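Local coordinates for glycosyl hyrolase, family 3 (Deinococcus radiodurans, PDB 3TEV), which probably hydrolyses O-glycosidic bonds by means of a TIM-barrel domain of glycoside hydrolase family 3, at residues L22-P27 with H42-V47; T261-M266 with M291-R296. All blocks are in the same frame, centred on the assembly; numbering follows the deposited sequence. Where two conformers were deposited one is given.

Both contacts lie in the TIM-barrel domain. Interaction 1 is almost wholly buried; interaction 2 is mostly buried, with S263 and L293 partly exposed. Interaction 1 pairs the neighbouring strands 22-24 and 46-49, and apart from a backbone hydrogen bond and CA-H...O contacts it is built from apolar side chains. Interaction 2 joins the chain leaving strand 258-261 to the chain leaving strand 290-291; here two hydrogen bonds cross, one of them accepted by a side-chain hydroxyl. A probable hydrogen bond from A292 N to M23 O (2.7 Å) links the two contacts at the strand ends, and another, from G294 N to D25 OD1 (2.8 Å), lies in the loops beyond.

Interaction 1 (L22-P27 with H42-V47)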
loop_
_atom_site.group_PDB
_atom_site.type_symbol
_atom_site.label_atom_id
_atom_site.label_comp_id
_atom_site.label_asym_id
_atom_site.label_seq_id
_atom_site.Cartn_x
_atom_site.Cartn_y
_atom_site.Cartn_z
ATOM N N LEU A 22 -6.633 -0.007 -10.053
ATOM C CA LEU A 22 -5.201 0.262 -10.185
ATOM C C LEU A 22 -4.783 1.563 -9.532
ATOM O O LEU A 22 -5.543 2.543 -9.510
ATOM C CB LEU A 22 -4.767 0.312 -11.651
ATOM C CG LEU A 22 -5.085 -0.802 -12.638
ATOM C CD1 LEU A 22 -4.344 -0.494 -13.960
ATOM C CD2 LEU A 22 -4.670 -2.172 -12.099
HETATM N N MSE A 23 -3.555 1.581 -9.042
HETATM C CA MSE A 23 -2.927 2.789 -8.551
HETATM C C MSE A 23 -1.696 2.975 -9.436
HETATM O O MSE A 23 -0.826 2.082 -9.525
HETATM C CB MSE A 23 -2.516 2.642 -7.080
HETATM C CG MSE A 23 -1.756 3.847 -6.513
HETATM SE SE MSE A 23 -1.419 3.682 -4.586
HETATM C CE MSE A 23 -2.880 4.735 -3.869
ATOM N N ILE A 24 -1.621 4.123 -10.089
ATOM C CA ILE A 24 -0.550 4.373 -11.038
ATOM C C ILE A 24 0.308 5.550 -10.610
ATOM O O ILE A 24 -0.093 6.334 -9.748
ATOM C CB ILE A 24 -1.109 4.670 -12.433
ATOM C CG1 ILE A 24 -1.900 5.973 -12.407
ATOM C CG2 ILE A 24 -1.955 3.505 -12.942
ATOM C CD1 ILE A 24 -2.227 6.513 -13.825
ATOM N N ASP A 25 1.474 5.679 -11.231
ATOM C CA ASP A 25 2.316 6.850 -11.024
ATOM C C ASP A 25 2.192 7.817 -12.191
ATOM O O ASP A 25 1.713 7.448 -13.273
ATOM C CB ASP A 25 3.789 6.463 -10.738
ATOM C CG ASP A 25 4.439 5.626 -11.857
ATOM O OD1 ASP A 25 3.754 4.856 -12.574
ATOM O OD2 ASP A 25 5.674 5.729 -12.007
ATOM N N LEU A 26 2.627 9.050 -11.949
ATOM C CA LEU A 26 2.542 10.146 -12.907
ATOM C C LEU A 26 3.947 10.622 -13.268
ATOM O O LEU A 26 4.872 10.474 -12.477
ATOM C CB LEU A 26 1.749 11.295 -12.289
ATOM C CG LEU A 26 0.382 10.890 -11.738
ATOM C CD1 LEU A 26 -0.196 11.985 -10.857
ATOM C CD2 LEU A 26 -0.574 10.492 -12.877
ATOM N N PRO A 27 4.110 11.195 -14.475
ATOM C CA PRO A 27 5.459 11.539 -14.953
ATOM C C PRO A 27 6.165 12.701 -14.229
ATOM O O PRO A 27 7.380 12.641 -14.029
ATOM C CB PRO A 27 5.246 11.876 -16.435
ATOM C CG PRO A 27 3.774 12.097 -16.606
ATOM C CD PRO A 27 3.073 11.341 -15.520
ATOM N N HIS A 42 -9.732 6.064 -18.602
ATOM C CA HIS A 42 -9.766 4.751 -17.972
ATOM C C HIS A 42 -10.433 4.759 -16.603
ATOM O O HIS A 42 -10.546 3.709 -15.976
ATOM C CB HIS A 42 -8.333 4.163 -17.878
ATOM C CG HIS A 42 -7.676 4.006 -19.209
ATOM N ND1 HIS A 42 -8.115 3.095 -20.149
ATOM C CD2 HIS A 42 -6.661 4.685 -19.793
ATOM C CE1 HIS A 42 -7.379 3.199 -21.243
ATOM N NE2 HIS A 42 -6.490 4.156 -21.055
ATOM N N GLY A 43 -10.859 5.933 -16.144
ATOM C CA GLY A 43 -11.472 6.085 -14.818
ATOM C C GLY A 43 -10.522 5.688 -13.694
ATOM O O GLY A 43 -10.937 5.085 -12.701
ATOM N N ILE A 44 -9.240 6.001 -13.840
ATOM C CA ILE A 44 -8.267 5.573 -12.855
ATOM C C ILE A 44 -8.652 6.230 -11.507
ATOM O O ILE A 44 -8.945 7.399 -11.457
ATOM C CB ILE A 44 -6.841 6.011 -13.276
ATOM C CG1 ILE A 44 -6.453 5.426 -14.646
ATOM C CG2 ILE A 44 -5.819 5.748 -12.158
ATOM C CD1 ILE A 44 -5.991 4.034 -14.618
ATOM N N GLY A 45 -8.670 5.467 -10.431
ATOM C CA GLY A 45 -9.145 6.023 -9.172
ATOM C C GLY A 45 -8.048 6.241 -8.139
ATOM O O GLY A 45 -8.315 6.781 -7.067
ATOM N N ALA A 46 -6.816 5.842 -8.446
ATOM C CA ALA A 46 -5.758 5.960 -7.453
ATOM C C ALA A 46 -4.423 6.292 -8.097
ATOM O O ALA A 46 -4.093 5.754 -9.151
ATOM C CB ALA A 46 -5.676 4.696 -6.608
ATOM N N VAL A 47 -3.671 7.185 -7.460
ATOM C CA VAL A 47 -2.330 7.557 -7.910
ATOM C C VAL A 47 -1.389 7.645 -6.722
ATOM O O VAL A 47 -1.806 8.041 -5.629
ATOM C CB VAL A 47 -2.312 8.930 -8.604
ATOM C CG1 VAL A 47 -0.894 9.459 -8.642
ATOM C CG2 VAL A 47 -2.890 8.838 -10.003
#
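In the beta-alpha-beta unit that opens the TIM barrel, I24 of strand 22-24 lies beside A46 and V47 of strand 46-49, helix 33-42 making the connection. The parallel pairing rests on I24 N donating to A46 O over 3.1 Å with an N-H...O angle of 159°; the donor stands 35° above the carbonyl plane. The same oxygen receives a CA-H...O contact from M23 CA at 3.2 Å, and in return V47 CA approaches I24 O at 3.1 Å. Side chains divide between two faces. M23 and A46 share one, their CB atoms 3.8 Å apart; M23 CG lies anti to its backbone N (chi1 176°), which carries the selenium chain out past the backbone of V47, and M23 also packs on A78 and F130. I24 and V47 share the other, where I24 also meets Y38 and L39 of helix 33-42. L26 borders V47 there, but the V47 side chain is modelled in two conformers, so the detail of its packing is doubtful. G43 ends the helix in a Schellman motif, and I44 then points back at the strand. Its side chain crosses that of I24 at about a right angle, with I24 CG1 resting 3.9 Å from I44 CG2.

Interaction 2 (T261-M266 with M291-R296); sequences TDSMGM and MALGRR
T261 OG1 is held by two backbone groups: it accepts M291 N over 3.1 Å with an N-H...O angle of 162°, and it donates to D262 O at 2.9 Å from above the carbonyl plane. A chi1 of 70°, placing OG1 between the backbone N and the carbonyl carbon, lets the hydroxyl serve both partners. Replacing T261 by a valine would probably leave M291 N without its acceptor and D262 O without this donor, weakening the tie between the two chains. A second crossing bond, M264 N to M291 O at 3.2 Å, is nearly straight (160°). M291 is thus gripped through both its N-H and its carbonyl. Its selenomethionine chain slides past T261 in the opposite direction, bringing M291 CG to 3.1 Å from T261 O, with SE just behind. Farther along, L293 CD1 rests against S263 OG at 3.5 Å. Within 261-266, S263 N reaches D262 OD1 on the anti side of the carboxylate at 2.7 Å. S263 also begins a type I turn ending at M266, the N-cap of helix 267-272, and its OG takes a weak bond from G265 N. The contact lies at the C-terminal ends of strands 258-261 and 290-291 and in the loops that follow; T261 also shares a backbone hydrogen bond with L289, just before strand 290-291. Helix 275-285 packs on T261 and M264 through A282 and A278, while M223 of strand 221-224 touches both D262 and M291.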
loop_
_atom_site.group_PDB
_atom_site.type_symbol
_atom_site.label_atom_id
_atom_site.label_comp_id
_atom_site.label_asym_id
_atom_site.label_seq_id
_atom_site.Cartn_x
_atom_site.Cartn_y
_atom_site.Cartn_z
ATOM N N THR A 261 -1.212 -4.098 -3.271
ATOM C CA THR A 261 0.035 -4.814 -3.552
ATOM C C THR A 261 1.191 -3.838 -3.522
ATOM O O THR A 261 1.015 -2.673 -3.907
ATOM C CB THR A 261 0.081 -5.303 -4.974
ATOM O OG1 THR A 261 0.231 -4.144 -5.840
ATOM C CG2 THR A 261 -1.167 -6.090 -5.315
ATOM N N ASP A 262 2.378 -4.288 -3.117
ATOM C CA ASP A 262 3.577 -3.483 -3.344
ATOM C C ASP A 262 3.735 -3.247 -4.861
ATOM O O ASP A 262 3.089 -3.918 -5.688
ATOM C CB ASP A 262 4.810 -4.195 -2.756
ATOM C CG ASP A 262 5.993 -3.240 -2.466
ATOM O OD1 ASP A 262 6.025 -2.109 -2.992
ATOM O OD2 ASP A 262 6.907 -3.636 -1.699
ATOM N N SER A 263 4.590 -2.296 -5.229
ATOM C CA SER A 263 4.837 -1.961 -6.638
ATOM C C SER A 263 5.097 -3.202 -7.530
ATOM O O SER A 263 6.008 -3.994 -7.245
ATOM C CB SER A 263 6.029 -1.005 -6.713
ATOM O OG SER A 263 6.510 -0.895 -8.048
HETATM N N MSE A 264 4.327 -3.376 -8.606
HETATM C CA MSE A 264 4.543 -4.568 -9.456
HETATM C C MSE A 264 5.763 -4.457 -10.393
HETATM O O MSE A 264 6.086 -5.411 -11.105
HETATM C CB MSE A 264 3.287 -4.939 -10.251
HETATM C CG MSE A 264 2.015 -5.094 -9.421
HETATM SE SE MSE A 264 2.108 -6.448 -8.003
HETATM C CE MSE A 264 2.269 -8.095 -9.042
ATOM N N GLY A 265 6.420 -3.292 -10.376
ATOM C CA GLY A 265 7.617 -3.012 -11.181
ATOM C C GLY A 265 8.957 -3.355 -10.532
ATOM O O GLY A 265 10.018 -3.051 -11.065
HETATM N N MSE A 266 8.910 -3.997 -9.378
HETATM C CA MSE A 266 10.129 -4.403 -8.703
HETATM C C MSE A 266 10.726 -5.648 -9.346
HETATM O O MSE A 266 10.000 -6.564 -9.757
HETATM C CB MSE A 266 9.883 -4.568 -7.208
HETATM C CG MSE A 266 9.775 -3.214 -6.514
HETATM SE SE MSE A 266 8.989 -3.339 -4.750
HETATM C CE MSE A 266 10.456 -4.272 -3.822
HETATM N N MSE A 291 -0.835 -1.755 -7.432
HETATM C CA MSE A 291 0.071 -0.672 -7.814
HETATM C C MSE A 291 0.680 -0.997 -9.159
HETATM O O MSE A 291 1.536 -1.847 -9.239
HETATM C CB MSE A 291 1.190 -0.490 -6.806
HETATM C CG MSE A 291 0.681 -0.004 -5.484
HETATM SE SE MSE A 291 2.097 0.563 -4.290
HETATM C CE MSE A 291 2.402 2.214 -5.289
ATOM N N ALA A 292 0.276 -0.301 -10.203
ATOM C CA ALA A 292 0.754 -0.579 -11.537
ATOM C C ALA A 292 1.677 0.572 -11.954
ATOM O O ALA A 292 1.276 1.475 -12.696
ATOM C CB ALA A 292 -0.454 -0.718 -12.485
ATOM N N LEU A 293 2.902 0.567 -11.440
ATOM C CA LEU A 293 3.814 1.687 -11.645
ATOM C C LEU A 293 4.662 1.470 -12.883
ATOM O O LEU A 293 4.967 0.330 -13.247
ATOM C CB LEU A 293 4.727 1.873 -10.438
ATOM C CG LEU A 293 4.094 1.984 -9.037
ATOM C CD1 LEU A 293 5.177 2.385 -8.035
ATOM C CD2 LEU A 293 2.900 2.946 -8.967
ATOM N N GLY A 294 5.046 2.560 -13.532
ATOM C CA GLY A 294 5.936 2.474 -14.693
ATOM C C GLY A 294 5.412 3.312 -15.832
ATOM O O GLY A 294 4.445 4.065 -15.661
ATOM N N ARG A 295 6.033 3.173 -16.998
ATOM C CA ARG A 295 5.659 3.956 -18.163
ATOM C C ARG A 295 4.252 3.584 -18.633
ATOM O O ARG A 295 3.718 2.530 -18.260
ATOM C CB ARG A 295 6.670 3.732 -19.283
ATOM C CG ARG A 295 6.571 2.359 -19.887
ATOM C CD ARG A 295 7.795 2.031 -20.708
ATOM N NE ARG A 295 7.871 0.601 -20.965
ATOM C CZ ARG A 295 7.816 0.084 -22.180
ATOM N NH1 ARG A 295 7.701 0.898 -23.229
ATOM N NH2 ARG A 295 7.896 -1.234 -22.347
ATOM N N ARG A 296 3.667 4.453 -19.455
ATOM C CA ARG A 296 2.278 4.282 -19.909
ATOM C C ARG A 296 2.013 2.908 -20.536
ATOM O O ARG A 296 0.994 2.284 -20.225
ATOM C CB ARG A 296 1.828 5.432 -20.835
ATOM C CG ARG A 296 0.274 5.539 -21.055
ATOM C CD ARG A 296 -0.212 7.029 -21.143
ATOM N NE ARG A 296 0.080 7.772 -19.905
ATOM C CZ ARG A 296 0.117 9.105 -19.773
ATOM N NH1 ARG A 296 -0.138 9.907 -20.809
ATOM N NH2 ARG A 296 0.414 9.640 -18.580
#